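Local coordinates for sensor protein PfeS (Pseudomonas aeruginosa, PDB 3KYZ), which is the sensor kinase of the PfeR/PfeS two-component system, here represented by its sensor domain, and may activate PfeR by phosphorylation, at residues D25-A30 with G112-Q117. Numbering follows the deposited sequence.
Sequences DYARQA and GRLVIQ
Tyr26 meets Leu114 through CB rather than through its ring: the methyl CD2 of Leu114 sits 3.6 Å from Tyr26 CB, while the ring packs edge-to-face with Tyr22 and its hydroxyl hydrogen-bonds to Glu53. Asp25 and Arg28 point away from the strand. There the guanidinium of Arg28 turns its edge to Asp25, and NE and NH2 both reach OD1 in the guanidinium plane, NH2 at 2.8 Å from OD1 in a salt bridge. Gln29 leaves from the flank of the helix and its amide turns back to Asp25, NE2 donating to Asp25 OD2 nearly along its C-O axis at 2.7 Å.

On the side facing the sheet, Leu114 carries the contact. With CG anti to the backbone N (chi1 172°), its CD2 extends to Ala27 N, 3.6 Å away, and its CB lies 4.1 Å from Ala27 CB and 4.3 Å from Ala30 CB. Alanine suits both helix positions because a single methyl lets the strand come close, with the axes of the short segments 7.9 Å apart and crossing at 128°. Leu49, on the returning arm of helical range 17-53, and Leu59 also pack on Leu114, which belongs to the central strand of the antiparallel sheet.

No hydrogen bond links the two segments. Apolar packing therefore joins the first arm of range 17-53, which folds back on itself, to the sheet in the core of this predicted periplasmic, Cache-clan sensor domain, while Arg28 pairs with Asp25, and through NH1 also with Asp32, on the side away from the strand.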
loop_
_atom_site.group_PDB
_atom_site.type_symbol
_atom_site.label_atom_id
_atom_site.label_comp_id
_atom_site.label_asym_id
_atom_site.label_seq_id
_atom_site.Cartn_x
_atom_site.Cartn_y
_atom_site.Cartn_z
ATOM N N ASP A 25 16.437 4.843 -12.052
ATOM C CA ASP A 25 17.817 5.068 -11.646
ATOM C C ASP A 25 17.882 5.570 -10.202
ATOM O O ASP A 25 18.802 5.225 -9.463
ATOM C CB ASP A 25 18.531 6.037 -12.594
ATOM C CG ASP A 25 19.934 6.352 -12.130
ATOM O OD1 ASP A 25 20.848 5.557 -12.419
ATOM O OD2 ASP A 25 20.114 7.381 -11.451
ATOM N N TYR A 26 16.905 6.380 -9.794
ATOM C CA TYR A 26 16.846 6.820 -8.404
ATOM C C TYR A 26 16.695 5.633 -7.449
ATOM O O TYR A 26 17.265 5.640 -6.353
ATOM C CB TYR A 26 15.697 7.798 -8.166
ATOM C CG TYR A 26 15.939 9.229 -8.614
ATOM C CD1 TYR A 26 17.182 9.848 -8.441
ATOM C CD2 TYR A 26 14.906 9.976 -9.162
ATOM C CE1 TYR A 26 17.380 11.167 -8.823
ATOM C CE2 TYR A 26 15.095 11.292 -9.555
ATOM C CZ TYR A 26 16.332 11.884 -9.382
ATOM O OH TYR A 26 16.511 13.195 -9.754
ATOM N N ALA A 27 15.925 4.623 -7.854
ATOM C CA ALA A 27 15.752 3.424 -7.016
ATOM C C ALA A 27 17.062 2.649 -6.884
ATOM O O ALA A 27 17.371 2.112 -5.813
ATOM C CB ALA A 27 14.641 2.516 -7.550
ATOM N N ARG A 28 17.829 2.600 -7.971
ATOM C CA ARG A 28 19.156 1.989 -7.940
ATOM C C ARG A 28 20.059 2.752 -6.969
ATOM O O ARG A 28 20.759 2.143 -6.148
ATOM C CB ARG A 28 19.786 1.966 -9.340
ATOM C CG ARG A 28 21.192 1.365 -9.363
ATOM C CD ARG A 28 21.949 1.712 -10.638
ATOM N NE ARG A 28 22.049 3.155 -10.861
ATOM C CZ ARG A 28 22.941 3.952 -10.276
ATOM N NH1 ARG A 28 23.810 3.459 -9.408
ATOM N NH2 ARG A 28 22.958 5.252 -10.552
ATOM N N GLN A 29 20.030 4.086 -7.048
ATOM C CA GLN A 29 20.815 4.921 -6.137
ATOM C C GLN A 29 20.357 4.742 -4.693
ATOM O O GLN A 29 21.174 4.710 -3.775
ATOM C CB GLN A 29 20.705 6.403 -6.498
ATOM C CG GLN A 29 21.297 6.792 -7.830
ATOM C CD GLN A 29 21.221 8.282 -8.040
ATOM O OE1 GLN A 29 21.505 9.062 -7.123
ATOM N NE2 GLN A 29 20.833 8.694 -9.237
ATOM N N ALA A 30 19.045 4.645 -4.494
ATOM C CA ALA A 30 18.485 4.442 -3.158
ATOM C C ALA A 30 19.000 3.134 -2.565
ATOM O O ALA A 30 19.424 3.082 -1.404
ATOM C CB ALA A 30 16.961 4.420 -3.220
ATOM N N GLY A 112 13.719 -3.898 -0.106
ATOM C CA GLY A 112 13.008 -2.646 -0.003
ATOM C C GLY A 112 12.683 -1.993 -1.323
ATOM O O GLY A 112 12.854 -2.580 -2.393
ATOM N N ARG A 113 12.185 -0.766 -1.234
ATOM C CA ARG A 113 11.783 -0.032 -2.417
ATOM C C ARG A 113 11.930 1.459 -2.181
ATOM O O ARG A 113 11.965 1.927 -1.035
ATOM C CB ARG A 113 10.327 -0.346 -2.763
ATOM C CG ARG A 113 9.325 0.230 -1.769
ATOM C CD ARG A 113 7.902 -0.213 -2.098
ATOM N NE ARG A 113 7.663 -1.595 -1.683
ATOM C CZ ARG A 113 6.653 -2.353 -2.109
ATOM N NH1 ARG A 113 5.783 -1.883 -2.996
ATOM N NH2 ARG A 113 6.514 -3.591 -1.646
ATOM N N LEU A 114 12.028 2.192 -3.280
ATOM C CA LEU A 114 11.918 3.640 -3.268
ATOM C C LEU A 114 10.462 4.002 -3.538
ATOM O O LEU A 114 9.833 3.446 -4.446
ATOM C CB LEU A 114 12.809 4.244 -4.359
ATOM C CG LEU A 114 12.650 5.750 -4.605
ATOM C CD1 LEU A 114 13.070 6.538 -3.383
ATOM C CD2 LEU A 114 13.463 6.188 -5.819
ATOM N N VAL A 115 9.918 4.906 -2.729
ATOM C CA VAL A 115 8.616 5.495 -3.010
ATOM C C VAL A 115 8.825 6.990 -3.250
ATOM O O VAL A 115 9.479 7.675 -2.459
ATOM C CB VAL A 115 7.618 5.277 -1.856
ATOM C CG1 VAL A 115 6.281 5.965 -2.169
ATOM C CG2 VAL A 115 7.411 3.789 -1.618
ATOM N N ILE A 116 8.295 7.489 -4.358
ATOM C CA ILE A 116 8.408 8.907 -4.670
ATOM C C ILE A 116 7.059 9.414 -5.150
ATOM O O ILE A 116 6.447 8.807 -6.024
ATOM C CB ILE A 116 9.536 9.181 -5.709
ATOM C CG1 ILE A 116 9.682 10.679 -5.990
ATOM C CG2 ILE A 116 9.317 8.400 -7.010
ATOM C CD1 ILE A 116 11.012 11.018 -6.661
ATOM N N GLN A 117 6.573 10.501 -4.561
ATOM C CA GLN A 117 5.368 11.113 -5.106
ATOM C C GLN A 117 5.764 11.746 -6.437
ATOM O O GLN A 117 6.750 12.476 -6.519
ATOM C CB GLN A 117 4.761 12.161 -4.175
ATOM C CG GLN A 117 3.390 12.624 -4.669
ATOM C CD GLN A 117 2.589 13.385 -3.631
ATOM O OE1 GLN A 117 3.148 14.002 -2.729
ATOM N NE2 GLN A 117 1.261 13.337 -3.756
#